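Local coordinates for protein yeast glycogen phosphorylase (Saccharomyces cerevisiae, PDB 1YGP) that belongs to the carbohydrate phosphorylase family of GT-B-fold enzymes and carries a bound pyridoxal-5'-phosphate, at residues N573-L578 with A707-E712; L601-V606 with P647-I652; E356-V361 with T397-Y402. All coordinates share one frame; numbering follows the deposited sequence.

Contact 1. Residues N573-L578 with A707-E712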
ATOM      1  N   ASN A 573      13.853   7.285 -38.056  1.00 26.84           N
ATOM      2  CA  ASN A 573      14.385   7.204 -36.703  1.00 27.82           C
ATOM      3  C   ASN A 573      13.300   6.662 -35.796  1.00 26.57           C
ATOM      4  O   ASN A 573      13.583   5.768 -34.994  1.00 29.26           O
ATOM      5  CB  ASN A 573      14.834   8.574 -36.191  1.00 33.88           C
ATOM      6  CG  ASN A 573      15.865   9.283 -37.080  1.00 40.12           C
ATOM      7  OD1 ASN A 573      15.861  10.514 -37.185  1.00 43.89           O
ATOM      8  ND2 ASN A 573      16.789   8.594 -37.753  1.00 37.04           N
ATOM      9  N   ASN A 574      12.042   7.093 -35.973  1.00 24.42           N
ATOM     10  CA  ASN A 574      10.915   6.563 -35.201  1.00 21.46           C
ATOM     11  C   ASN A 574      10.721   5.075 -35.386  1.00 20.04           C
ATOM     12  O   ASN A 574      10.354   4.364 -34.439  1.00 18.27           O
ATOM     13  CB  ASN A 574       9.594   7.192 -35.561  1.00 16.80           C
ATOM     14  CG  ASN A 574       9.400   8.577 -34.981  1.00 21.88           C
ATOM     15  OD1 ASN A 574      10.086   9.042 -34.075  1.00 19.33           O
ATOM     16  ND2 ASN A 574       8.437   9.313 -35.502  1.00 24.80           N
ATOM     17  N   LYS A 575      10.996   4.583 -36.600  1.00 20.38           N
ATOM     18  CA  LYS A 575      10.933   3.155 -36.858  1.00 20.62           C
ATOM     19  C   LYS A 575      12.009   2.414 -36.080  1.00 18.83           C
ATOM     20  O   LYS A 575      11.749   1.343 -35.513  1.00 17.39           O
ATOM     21  CB  LYS A 575      11.081   2.869 -38.360  1.00 19.10           C
ATOM     22  CG  LYS A 575       9.714   2.978 -39.029  1.00 19.36           C
ATOM     23  CD  LYS A 575       9.659   2.211 -40.325  1.00 15.08           C
ATOM     24  CE  LYS A 575       9.742   3.140 -41.508  1.00 23.59           C
ATOM     25  NZ  LYS A 575       9.802   2.350 -42.725  1.00 29.12           N
ATOM     26  N   ILE A 576      13.190   3.028 -35.959  1.00 17.16           N
ATOM     27  CA  ILE A 576      14.288   2.435 -35.213  1.00 16.59           C
ATOM     28  C   ILE A 576      13.877   2.280 -33.766  1.00 16.48           C
ATOM     29  O   ILE A 576      14.146   1.207 -33.220  1.00 17.28           O
ATOM     30  CB  ILE A 576      15.570   3.316 -35.321  1.00 16.68           C
ATOM     31  CG1 ILE A 576      16.151   3.150 -36.717  1.00  7.28           C
ATOM     32  CG2 ILE A 576      16.593   2.949 -34.231  1.00 12.53           C
ATOM     33  CD1 ILE A 576      17.191   4.245 -37.064  1.00  9.55           C
ATOM     34  N   ARG A 577      13.220   3.273 -33.149  1.00 17.19           N
ATOM     35  CA  ARG A 577      12.787   3.138 -31.760  1.00 19.01           C
ATOM     36  C   ARG A 577      11.934   1.897 -31.598  1.00 20.74           C
ATOM     37  O   ARG A 577      12.221   1.097 -30.708  1.00 27.86           O
ATOM     38  CB  ARG A 577      11.887   4.236 -31.227  1.00 21.59           C
ATOM     39  CG  ARG A 577      12.340   5.675 -31.212  1.00 30.62           C
ATOM     40  CD  ARG A 577      11.438   6.456 -30.249  1.00 33.64           C
ATOM     41  NE  ARG A 577      10.037   6.379 -30.621  1.00 40.30           N
ATOM     42  CZ  ARG A 577       9.190   7.388 -30.421  1.00 42.51           C
ATOM     43  NH1 ARG A 577       9.581   8.529 -29.861  1.00 42.61           N
ATOM     44  NH2 ARG A 577       7.926   7.249 -30.822  1.00 44.71           N
ATOM     45  N   LEU A 578      10.922   1.691 -32.455  1.00 19.32           N
ATOM     46  CA  LEU A 578      10.038   0.550 -32.346  1.00 15.46           C
ATOM     47  C   LEU A 578      10.835  -0.738 -32.461  1.00 20.32           C
ATOM     48  O   LEU A 578      10.650  -1.651 -31.652  1.00 18.20           O
ATOM     49  CB  LEU A 578       8.983   0.592 -33.441  1.00 13.38           C
ATOM     50  CG  LEU A 578       8.026  -0.600 -33.470  1.00 10.48           C
ATOM     51  CD1 LEU A 578       7.223  -0.621 -32.184  1.00  9.32           C
ATOM     52  CD2 LEU A 578       7.144  -0.526 -34.694  1.00  6.16           C
ATOM     53  N   ALA A 707       5.896   5.422 -35.482  1.00 11.05           N
ATOM     54  CA  ALA A 707       6.684   4.556 -36.333  1.00 10.31           C
ATOM     55  C   ALA A 707       5.864   4.015 -37.484  1.00 15.88           C
ATOM     56  O   ALA A 707       6.379   3.342 -38.382  1.00 17.72           O
ATOM     57  CB  ALA A 707       7.173   3.362 -35.568  1.00 10.42           C
ATOM     58  N   SER A 708       4.567   4.291 -37.483  1.00 20.03           N
ATOM     59  CA  SER A 708       3.691   3.655 -38.430  1.00 22.35           C
ATOM     60  C   SER A 708       3.829   4.204 -39.829  1.00 25.37           C
ATOM     61  O   SER A 708       3.823   5.423 -40.019  1.00 25.01           O
ATOM     62  CB  SER A 708       2.275   3.827 -37.963  1.00 22.42           C
ATOM     63  OG  SER A 708       1.384   2.943 -38.630  1.00 26.45           O
ATOM     64  N   ASP A 709       3.970   3.286 -40.792  1.00 21.48           N
ATOM     65  CA  ASP A 709       3.879   3.677 -42.175  1.00 21.82           C
ATOM     66  C   ASP A 709       2.409   3.586 -42.602  1.00 23.74           C
ATOM     67  O   ASP A 709       1.861   4.491 -43.250  1.00 26.15           O
ATOM     68  CB  ASP A 709       4.740   2.757 -43.023  1.00 22.63           C
ATOM     69  CG  ASP A 709       6.239   3.013 -42.952  1.00 22.69           C
ATOM     70  OD1 ASP A 709       6.664   4.113 -42.602  1.00 27.78           O
ATOM     71  OD2 ASP A 709       6.997   2.111 -43.280  1.00 16.84           O
ATOM     72  N   LEU A 710       1.716   2.515 -42.210  1.00 21.01           N
ATOM     73  CA  LEU A 710       0.326   2.303 -42.562  1.00 18.58           C
ATOM     74  C   LEU A 710      -0.323   1.685 -41.320  1.00 20.12           C
ATOM     75  O   LEU A 710       0.319   0.905 -40.582  1.00 21.81           O
ATOM     76  CB  LEU A 710       0.331   1.375 -43.774  1.00 17.48           C
ATOM     77  CG  LEU A 710      -0.804   1.095 -44.804  1.00 19.92           C
ATOM     78  CD1 LEU A 710      -1.446  -0.218 -44.439  1.00 14.26           C
ATOM     79  CD2 LEU A 710      -1.751   2.276 -44.927  1.00 11.93           C
ATOM     80  N   SER A 711      -1.583   2.027 -41.055  1.00 17.08           N
ATOM     81  CA  SER A 711      -2.305   1.484 -39.913  1.00 15.12           C
ATOM     82  C   SER A 711      -3.650   0.965 -40.368  1.00 14.62           C
ATOM     83  O   SER A 711      -4.347   1.611 -41.160  1.00 23.67           O
ATOM     84  CB  SER A 711      -2.490   2.561 -38.860  1.00 14.17           C
ATOM     85  OG  SER A 711      -3.215   3.730 -39.230  1.00 11.65           O
ATOM     86  N   GLU A 712      -4.063  -0.191 -39.898  1.00 11.25           N
ATOM     87  CA  GLU A 712      -5.266  -0.822 -40.402  1.00 13.53           C
ATOM     88  C   GLU A 712      -6.502  -0.371 -39.646  1.00 13.50           C
ATOM     89  O   GLU A 712      -6.524  -0.366 -38.407  1.00 15.26           O
ATOM     90  CB  GLU A 712      -5.097  -2.314 -40.279  1.00 13.56           C
ATOM     91  CG  GLU A 712      -3.886  -2.793 -41.051  1.00 12.27           C
ATOM     92  CD  GLU A 712      -4.204  -3.511 -42.344  1.00 16.59           C
ATOM     93  OE1 GLU A 712      -5.362  -3.858 -42.583  1.00 18.94           O
ATOM     94  OE2 GLU A 712      -3.273  -3.746 -43.113  1.00 17.94           O
TER
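K575 and A707 bring helix 562-584 and the turn ahead of strand 710-713 together, their CA atoms only 4.5 Å apart, while the strand itself runs away from the helix. The methyl group of A707 settles against the helix surface, its CB 3.5 Å from the carbonyl O of N574 and 3.9 Å from CB of L578. L578 also offers CD2 to that methyl, its chi1 of 177° placing CG opposite the backbone N, and CB of N574 lies alongside CA of A707. The amide of N574 looks elsewhere: its ND2 donates to N526 OD1 and to P706 O, the latter belonging to the residue just before A707. Strand 710-713 belongs to the six-stranded parallel sheet of the C-terminal Rossmann-like domain of the GT-B fold, and the helix packs beside the end at which this strand begins. K575 makes the second part of the contact. Its CG passes 3.4 Å from A707 O, and a bend at chi3 (-104°) carries the amine to D709; the two side chains cross at about a right angle. The resulting salt bridge, 2.9 Å from K575 NZ to D709 OD2, uses the syn lone pair of the carboxylate oxygen. Both ends are buried and have further partners: NZ also donates to T600 O, and OD2 also accepts from F602 N, so the ion pair ties the helix to the start of strand 601-606 as well.

Contact 2. Residues L601-V606 with P647-I652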
ATOM      1  N   LEU A 601       7.882  -1.523 -45.220  1.00 24.66           N
ATOM      2  CA  LEU A 601       6.637  -0.876 -44.825  1.00 22.23           C
ATOM      3  C   LEU A 601       6.205  -1.496 -43.508  1.00 21.61           C
ATOM      4  O   LEU A 601       6.095  -2.722 -43.362  1.00 22.53           O
ATOM      5  CB  LEU A 601       5.499  -1.092 -45.831  1.00 19.78           C
ATOM      6  CG  LEU A 601       4.120  -0.503 -45.517  1.00 17.36           C
ATOM      7  CD1 LEU A 601       3.996   0.916 -46.033  1.00 17.38           C
ATOM      8  CD2 LEU A 601       3.061  -1.324 -46.221  1.00 20.33           C
ATOM      9  N   PHE A 602       6.033  -0.619 -42.533  1.00 17.81           N
ATOM     10  CA  PHE A 602       5.512  -1.007 -41.250  1.00 16.59           C
ATOM     11  C   PHE A 602       3.998  -0.825 -41.311  1.00 14.19           C
ATOM     12  O   PHE A 602       3.456   0.271 -41.507  1.00 15.11           O
ATOM     13  CB  PHE A 602       6.193  -0.134 -40.211  1.00 13.10           C
ATOM     14  CG  PHE A 602       7.572  -0.659 -39.786  1.00 17.74           C
ATOM     15  CD1 PHE A 602       8.484  -1.192 -40.706  1.00 19.11           C
ATOM     16  CD2 PHE A 602       7.942  -0.591 -38.439  1.00 16.83           C
ATOM     17  CE1 PHE A 602       9.734  -1.643 -40.275  1.00 16.08           C
ATOM     18  CE2 PHE A 602       9.194  -1.043 -38.025  1.00 11.65           C
ATOM     19  CZ  PHE A 602      10.088  -1.567 -38.939  1.00  7.81           C
ATOM     20  N   ASP A 603       3.306  -1.937 -41.199  1.00 12.08           N
ATOM     21  CA  ASP A 603       1.874  -1.975 -41.327  1.00 13.67           C
ATOM     22  C   ASP A 603       1.304  -2.457 -39.994  1.00 18.29           C
ATOM     23  O   ASP A 603       1.429  -3.665 -39.711  1.00 19.35           O
ATOM     24  CB  ASP A 603       1.604  -2.921 -42.488  1.00 11.43           C
ATOM     25  CG  ASP A 603       0.173  -3.243 -42.875  1.00 17.78           C
ATOM     26  OD1 ASP A 603      -0.772  -2.634 -42.354  1.00 16.12           O
ATOM     27  OD2 ASP A 603       0.017  -4.131 -43.712  1.00 15.16           O
ATOM     28  N   MET A 604       0.675  -1.590 -39.164  1.00 12.98           N
ATOM     29  CA  MET A 604       0.149  -2.034 -37.885  1.00  6.22           C
ATOM     30  C   MET A 604      -1.347  -2.034 -37.673  1.00  5.94           C
ATOM     31  O   MET A 604      -2.059  -1.187 -38.215  1.00  5.58           O
ATOM     32  CB  MET A 604       0.733  -1.233 -36.703  1.00  7.02           C
ATOM     33  CG  MET A 604       1.217   0.187 -36.817  1.00  7.51           C
ATOM     34  SD  MET A 604       2.915   0.300 -37.470  1.00 14.77           S
ATOM     35  CE  MET A 604       3.906   0.628 -36.054  1.00  9.09           C
ATOM     36  N   GLN A 605      -1.855  -2.979 -36.871  1.00  7.43           N
ATOM     37  CA  GLN A 605      -3.251  -3.001 -36.406  1.00  6.75           C
ATOM     38  C   GLN A 605      -3.190  -3.292 -34.905  1.00  6.25           C
ATOM     39  O   GLN A 605      -3.121  -4.435 -34.445  1.00  5.31           O
ATOM     40  CB  GLN A 605      -4.083  -4.103 -37.103  1.00  5.24           C
ATOM     41  CG  GLN A 605      -5.577  -4.041 -36.831  1.00  2.00           C
ATOM     42  CD  GLN A 605      -6.389  -5.120 -37.536  1.00  7.63           C
ATOM     43  OE1 GLN A 605      -5.880  -6.145 -37.985  1.00  6.11           O
ATOM     44  NE2 GLN A 605      -7.702  -4.994 -37.637  1.00 12.42           N
ATOM     45  N   VAL A 606      -3.121  -2.226 -34.114  1.00  8.38           N
ATOM     46  CA  VAL A 606      -3.083  -2.337 -32.671  1.00  8.96           C
ATOM     47  C   VAL A 606      -4.402  -1.830 -32.076  1.00 16.32           C
ATOM     48  O   VAL A 606      -4.723  -0.630 -32.101  1.00 18.87           O
ATOM     49  CB  VAL A 606      -1.878  -1.537 -32.056  1.00  4.28           C
ATOM     50  CG1 VAL A 606      -0.591  -2.232 -32.462  1.00  9.98           C
ATOM     51  CG2 VAL A 606      -1.772  -0.105 -32.562  1.00  6.84           C
ATOM     52  N   PRO A 647       6.703  -6.652 -51.912  1.00 27.84           N
ATOM     53  CA  PRO A 647       7.863  -6.052 -51.289  1.00 29.86           C
ATOM     54  C   PRO A 647       7.838  -6.120 -49.753  1.00 32.59           C
ATOM     55  O   PRO A 647       6.780  -6.269 -49.136  1.00 33.12           O
ATOM     56  CB  PRO A 647       7.850  -4.655 -51.877  1.00 27.74           C
ATOM     57  CG  PRO A 647       6.787  -4.647 -52.956  1.00 24.29           C
ATOM     58  CD  PRO A 647       5.790  -5.650 -52.428  1.00 25.08           C
ATOM     59  N   ARG A 648       9.030  -5.879 -49.182  1.00 34.72           N
ATOM     60  CA  ARG A 648       9.362  -5.882 -47.756  1.00 32.08           C
ATOM     61  C   ARG A 648       8.427  -5.108 -46.820  1.00 30.68           C
ATOM     62  O   ARG A 648       8.286  -3.872 -46.894  1.00 28.11           O
ATOM     63  CB  ARG A 648      10.796  -5.380 -47.690  1.00 35.08           C
ATOM     64  CG  ARG A 648      11.479  -5.552 -46.356  1.00 39.77           C
ATOM     65  CD  ARG A 648      12.990  -5.433 -46.503  1.00 47.22           C
ATOM     66  NE  ARG A 648      13.607  -6.724 -46.792  1.00 52.13           N
ATOM     67  CZ  ARG A 648      14.110  -7.047 -47.988  1.00 53.75           C
ATOM     68  NH1 ARG A 648      14.086  -6.200 -49.028  1.00 50.31           N
ATOM     69  NH2 ARG A 648      14.636  -8.265 -48.137  1.00 54.58           N
ATOM     70  N   LYS A 649       7.829  -5.879 -45.908  1.00 26.12           N
ATOM     71  CA  LYS A 649       6.757  -5.450 -45.026  1.00 21.82           C
ATOM     72  C   LYS A 649       6.972  -6.087 -43.658  1.00 21.42           C
ATOM     73  O   LYS A 649       7.632  -7.128 -43.537  1.00 25.05           O
ATOM     74  CB  LYS A 649       5.440  -5.937 -45.613  1.00 20.56           C
ATOM     75  CG  LYS A 649       4.101  -5.379 -45.170  1.00 17.79           C
ATOM     76  CD  LYS A 649       3.069  -6.350 -45.710  1.00 13.61           C
ATOM     77  CE  LYS A 649       1.631  -5.807 -45.783  1.00 17.81           C
ATOM     78  NZ  LYS A 649       1.407  -4.815 -46.831  1.00 14.83           N
ATOM     79  N   VAL A 650       6.437  -5.458 -42.612  1.00 18.64           N
ATOM     80  CA  VAL A 650       6.413  -5.968 -41.246  1.00 10.21           C
ATOM     81  C   VAL A 650       4.993  -5.665 -40.795  1.00  7.47           C
ATOM     82  O   VAL A 650       4.557  -4.497 -40.797  1.00  2.35           O
ATOM     83  CB  VAL A 650       7.363  -5.222 -40.265  1.00 10.80           C
ATOM     84  CG1 VAL A 650       7.206  -5.816 -38.883  1.00  4.83           C
ATOM     85  CG2 VAL A 650       8.802  -5.396 -40.631  1.00  7.67           C
ATOM     86  N   SER A 651       4.253  -6.699 -40.462  1.00  4.84           N
ATOM     87  CA  SER A 651       2.944  -6.492 -39.876  1.00 12.92           C
ATOM     88  C   SER A 651       3.066  -6.510 -38.343  1.00 17.12           C
ATOM     89  O   SER A 651       3.575  -7.453 -37.714  1.00 18.10           O
ATOM     90  CB  SER A 651       2.018  -7.579 -40.347  1.00 11.24           C
ATOM     91  OG  SER A 651       1.956  -7.612 -41.770  1.00 14.73           O
ATOM     92  N   ILE A 652       2.621  -5.428 -37.717  1.00 18.21           N
ATOM     93  CA  ILE A 652       2.703  -5.240 -36.282  1.00 16.61           C
ATOM     94  C   ILE A 652       1.295  -5.400 -35.717  1.00 16.32           C
ATOM     95  O   ILE A 652       0.388  -4.652 -36.099  1.00 19.03           O
ATOM     96  CB  ILE A 652       3.284  -3.825 -36.034  1.00 15.45           C
ATOM     97  CG1 ILE A 652       4.701  -3.686 -36.597  1.00 15.05           C
ATOM     98  CG2 ILE A 652       3.279  -3.563 -34.548  1.00 16.09           C
ATOM     99  CD1 ILE A 652       5.779  -4.461 -35.808  1.00 15.76           C
TER
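Strands 601-606 and 649-652, paired from L601 opposite K649 to M604 opposite I652, are parallel neighbours joined by a beta-alpha-beta crossover in the C-terminal Rossmann-like domain of the GT-B fold. The segment axes are inclined by 14°. Five backbone hydrogen bonds, running from L601 N to R648 O at one end to Q605 N to I652 O at the other, hold the pair together. All engage L601, D603 and Q605 on the first strand; F602 and M604 make their backbone bonds with L710 and E712 of strand 710-713, except that F602 N goes to the D709 carboxylate. The straightest has D603 N pointing at V650 O, with 173° at the hydrogen. CA-H...O contacts supplement the ladder, as from S651 CA to D603 O at 3.2 Å.

Apolar contacts occupy the face bearing F602, M604, V650 and I652, where helix 562-584 packs on F602 and M604. CB of V650 sits 4.2 Å above the F602 ring, offset toward its rim, and M604 CB meets I652 CB at 3.7 Å.

Charged groups gather on the opposite face, where helix 820-840 packs on L601 and K649. There K649 lies beside L601 and reaches across to D603, whose OD2 is also held weakly by H831. In the salt bridge, K649 NZ stands 3.5 Å from D603 OD2, while K649 CE passes the same oxygen at 3.1 Å.

Contact 3. Residues E356-V361 with T397-Y402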
ATOM      1  N   GLU A 356     -30.155  27.385  -7.814  1.00 20.66           N
ATOM      2  CA  GLU A 356     -29.041  27.789  -8.645  1.00 22.73           C
ATOM      3  C   GLU A 356     -28.072  26.665  -8.982  1.00 22.97           C
ATOM      4  O   GLU A 356     -27.130  26.875  -9.763  1.00 21.65           O
ATOM      5  CB  GLU A 356     -28.238  28.860  -7.994  1.00 27.23           C
ATOM      6  CG  GLU A 356     -29.062  30.067  -7.668  1.00 35.55           C
ATOM      7  CD  GLU A 356     -28.180  31.245  -7.336  1.00 42.19           C
ATOM      8  OE1 GLU A 356     -27.305  31.126  -6.476  1.00 45.19           O
ATOM      9  OE2 GLU A 356     -28.382  32.285  -7.955  1.00 48.66           O
ATOM     10  N   PHE A 357     -28.285  25.450  -8.449  1.00 21.79           N
ATOM     11  CA  PHE A 357     -27.443  24.302  -8.752  1.00 17.84           C
ATOM     12  C   PHE A 357     -27.223  24.172 -10.254  1.00 16.44           C
ATOM     13  O   PHE A 357     -26.039  24.249 -10.601  1.00 18.49           O
ATOM     14  CB  PHE A 357     -28.063  22.995  -8.206  1.00 17.72           C
ATOM     15  CG  PHE A 357     -27.048  21.875  -8.031  1.00 17.03           C
ATOM     16  CD1 PHE A 357     -26.084  21.959  -7.014  1.00 15.54           C
ATOM     17  CD2 PHE A 357     -27.071  20.764  -8.872  1.00 12.98           C
ATOM     18  CE1 PHE A 357     -25.149  20.934  -6.833  1.00 11.42           C
ATOM     19  CE2 PHE A 357     -26.129  19.747  -8.678  1.00 14.91           C
ATOM     20  CZ  PHE A 357     -25.171  19.824  -7.665  1.00  6.53           C
ATOM     21  N   PRO A 358     -28.188  24.129 -11.203  1.00 12.63           N
ATOM     22  CA  PRO A 358     -27.914  24.032 -12.633  1.00 10.06           C
ATOM     23  C   PRO A 358     -27.052  25.172 -13.147  1.00 11.64           C
ATOM     24  O   PRO A 358     -26.299  25.025 -14.102  1.00 13.77           O
ATOM     25  CB  PRO A 358     -29.254  24.015 -13.275  1.00  7.73           C
ATOM     26  CG  PRO A 358     -30.132  23.460 -12.203  1.00  9.34           C
ATOM     27  CD  PRO A 358     -29.627  24.239 -11.009  1.00  8.62           C
ATOM     28  N   ASP A 359     -27.095  26.340 -12.522  1.00 13.22           N
ATOM     29  CA  ASP A 359     -26.281  27.439 -13.003  1.00 18.09           C
ATOM     30  C   ASP A 359     -24.835  27.274 -12.552  1.00 18.97           C
ATOM     31  O   ASP A 359     -23.937  27.935 -13.071  1.00 19.88           O
ATOM     32  CB  ASP A 359     -26.876  28.752 -12.488  1.00 19.49           C
ATOM     33  CG  ASP A 359     -28.331  28.943 -12.910  1.00 26.64           C
ATOM     34  OD1 ASP A 359     -28.604  28.920 -14.112  1.00 30.36           O
ATOM     35  OD2 ASP A 359     -29.193  29.101 -12.040  1.00 29.24           O
ATOM     36  N   GLN A 360     -24.576  26.425 -11.563  1.00 18.59           N
ATOM     37  CA  GLN A 360     -23.233  26.218 -11.068  1.00 19.32           C
ATOM     38  C   GLN A 360     -22.637  24.841 -11.348  1.00 17.57           C
ATOM     39  O   GLN A 360     -21.416  24.726 -11.391  1.00 18.71           O
ATOM     40  CB  GLN A 360     -23.206  26.467  -9.564  1.00 18.79           C
ATOM     41  CG  GLN A 360     -23.595  27.870  -9.143  1.00 17.75           C
ATOM     42  CD  GLN A 360     -22.637  28.947  -9.637  1.00 23.37           C
ATOM     43  OE1 GLN A 360     -21.462  28.957  -9.291  1.00 21.90           O
ATOM     44  NE2 GLN A 360     -23.067  29.908 -10.449  1.00 23.60           N
ATOM     45  N   VAL A 361     -23.364  23.756 -11.565  1.00 13.79           N
ATOM     46  CA  VAL A 361     -22.733  22.464 -11.743  1.00 14.25           C
ATOM     47  C   VAL A 361     -23.084  21.902 -13.106  1.00 14.66           C
ATOM     48  O   VAL A 361     -24.262  21.906 -13.442  1.00 16.07           O
ATOM     49  CB  VAL A 361     -23.223  21.501 -10.644  1.00 16.82           C
ATOM     50  CG1 VAL A 361     -22.588  20.136 -10.802  1.00 19.68           C
ATOM     51  CG2 VAL A 361     -22.830  22.023  -9.294  1.00 17.77           C
ATOM     52  N   THR A 397     -32.556  17.457 -14.219  1.00 15.36           N
ATOM     53  CA  THR A 397     -32.692  17.579 -15.655  1.00 11.54           C
ATOM     54  C   THR A 397     -31.751  18.605 -16.256  1.00 11.18           C
ATOM     55  O   THR A 397     -31.029  18.373 -17.225  1.00 14.32           O
ATOM     56  CB  THR A 397     -34.161  17.894 -15.825  1.00 11.53           C
ATOM     57  OG1 THR A 397     -34.811  16.652 -15.561  1.00 17.25           O
ATOM     58  CG2 THR A 397     -34.526  18.504 -17.163  1.00 26.40           C
ATOM     59  N   LYS A 398     -31.709  19.772 -15.648  1.00 12.55           N
ATOM     60  CA  LYS A 398     -30.837  20.801 -16.132  1.00 11.87           C
ATOM     61  C   LYS A 398     -29.378  20.576 -15.761  1.00 11.92           C
ATOM     62  O   LYS A 398     -28.531  21.216 -16.371  1.00 14.85           O
ATOM     63  CB  LYS A 398     -31.345  22.113 -15.601  1.00 11.10           C
ATOM     64  CG  LYS A 398     -32.499  22.582 -16.439  1.00 14.65           C
ATOM     65  CD  LYS A 398     -32.897  23.955 -15.925  1.00 32.50           C
ATOM     66  CE  LYS A 398     -34.098  23.976 -14.976  1.00 38.54           C
ATOM     67  NZ  LYS A 398     -35.336  23.870 -15.731  1.00 45.91           N
ATOM     68  N   THR A 399     -29.028  19.655 -14.862  1.00 12.48           N
ATOM     69  CA  THR A 399     -27.646  19.428 -14.462  1.00  6.46           C
ATOM     70  C   THR A 399     -26.941  18.418 -15.358  1.00  4.45           C
ATOM     71  O   THR A 399     -25.746  18.544 -15.599  1.00  5.51           O
ATOM     72  CB  THR A 399     -27.609  18.939 -12.988  1.00  6.69           C
ATOM     73  OG1 THR A 399     -28.246  19.917 -12.167  1.00  2.00           O
ATOM     74  CG2 THR A 399     -26.181  18.733 -12.494  1.00 13.45           C
ATOM     75  N   PHE A 400     -27.588  17.403 -15.904  1.00  6.94           N
ATOM     76  CA  PHE A 400     -26.889  16.369 -16.660  1.00  9.49           C
ATOM     77  C   PHE A 400     -26.878  16.462 -18.176  1.00 14.64           C
ATOM     78  O   PHE A 400     -27.736  17.095 -18.819  1.00 17.46           O
ATOM     79  CB  PHE A 400     -27.460  15.015 -16.284  1.00  6.05           C
ATOM     80  CG  PHE A 400     -27.241  14.722 -14.809  1.00 13.20           C
ATOM     81  CD1 PHE A 400     -25.994  14.275 -14.374  1.00 11.92           C
ATOM     82  CD2 PHE A 400     -28.273  14.943 -13.888  1.00 10.01           C
ATOM     83  CE1 PHE A 400     -25.787  14.057 -13.018  1.00 14.89           C
ATOM     84  CE2 PHE A 400     -28.050  14.721 -12.534  1.00  7.57           C
ATOM     85  CZ  PHE A 400     -26.812  14.280 -12.099  1.00 13.95           C
ATOM     86  N   ALA A 401     -25.859  15.842 -18.761  1.00 15.06           N
ATOM     87  CA  ALA A 401     -25.777  15.638 -20.191  1.00 16.39           C
ATOM     88  C   ALA A 401     -25.098  14.282 -20.381  1.00 19.00           C
ATOM     89  O   ALA A 401     -24.199  13.903 -19.618  1.00 21.85           O
ATOM     90  CB  ALA A 401     -24.932  16.703 -20.852  1.00 18.21           C
ATOM     91  N   TYR A 402     -25.466  13.550 -21.425  1.00 17.71           N
ATOM     92  CA  TYR A 402     -25.009  12.194 -21.679  1.00 11.39           C
ATOM     93  C   TYR A 402     -24.245  12.055 -22.998  1.00 11.60           C
ATOM     94  O   TYR A 402     -24.781  12.439 -24.045  1.00 14.96           O
ATOM     95  CB  TYR A 402     -26.289  11.382 -21.626  1.00 11.06           C
ATOM     96  CG  TYR A 402     -26.301   9.992 -22.225  1.00 13.01           C
ATOM     97  CD1 TYR A 402     -25.403   9.030 -21.776  1.00 13.33           C
ATOM     98  CD2 TYR A 402     -27.257   9.661 -23.186  1.00 16.51           C
ATOM     99  CE1 TYR A 402     -25.460   7.734 -22.269  1.00 11.46           C
ATOM    100  CE2 TYR A 402     -27.313   8.351 -23.686  1.00 16.24           C
ATOM    101  CZ  TYR A 402     -26.412   7.400 -23.219  1.00 11.12           C
ATOM    102  OH  TYR A 402     -26.445   6.104 -23.685  1.00 19.49           O
TER
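T399, the last residue of helix 389-399, packs against the short helix 357-360 at the foot of two parallel strands, 361-366 and 400-404, which are neighbours in the nine-stranded mixed sheet of the N-terminal GT-B domain and are joined by a beta-alpha-beta crossover. From CB the threonine splits into two branches that meet different atoms. OG1, set beside the backbone N (chi1 -58°), comes up to the edge of the F357 ring near its plane, 3.6 Å from F357 CD2, with CG of P358 at 4.0 Å. Its hydrogen bond goes back along its own helix to I395 O, which satisfies this buried hydroxyl. The other branch, CG2, touches F357 CE2 at 3.9 Å and lies 3.8 Å from the carbonyl O of V361. Beside the threonine, P358 and K398 meet through their CB atoms, 3.7 Å apart, before the lysine bends off to a salt bridge with D394. The F357 ring is hemmed in further by an edge-to-face partner, F347, on helix 322-350. Over one face of that ring, offset toward the rim, sits V361 CG2, 3.5 Å above the plane.

Contact 3 closes first along the chain and lies in the N-terminal domain; contacts 1 and 2 follow in the C-terminal domain, on the opposite side of the chain's centre, with centres about 45 and 48 Å from that of contact 3. Contact 2 is nested within the loop that contact 1 closes. These two are about 9 Å apart between centres and share the six-stranded parallel sheet, where 601-606 lies between 649-654 and 710-713; a probable hydrogen bond joins E712 N to M604 O. Strand 601-606 runs directly into K607 of the pyridoxal-5'-phosphate pocket, and the V606 side chain is about 8 Å from the cofactor, whereas contact 3 belongs to the other sheet.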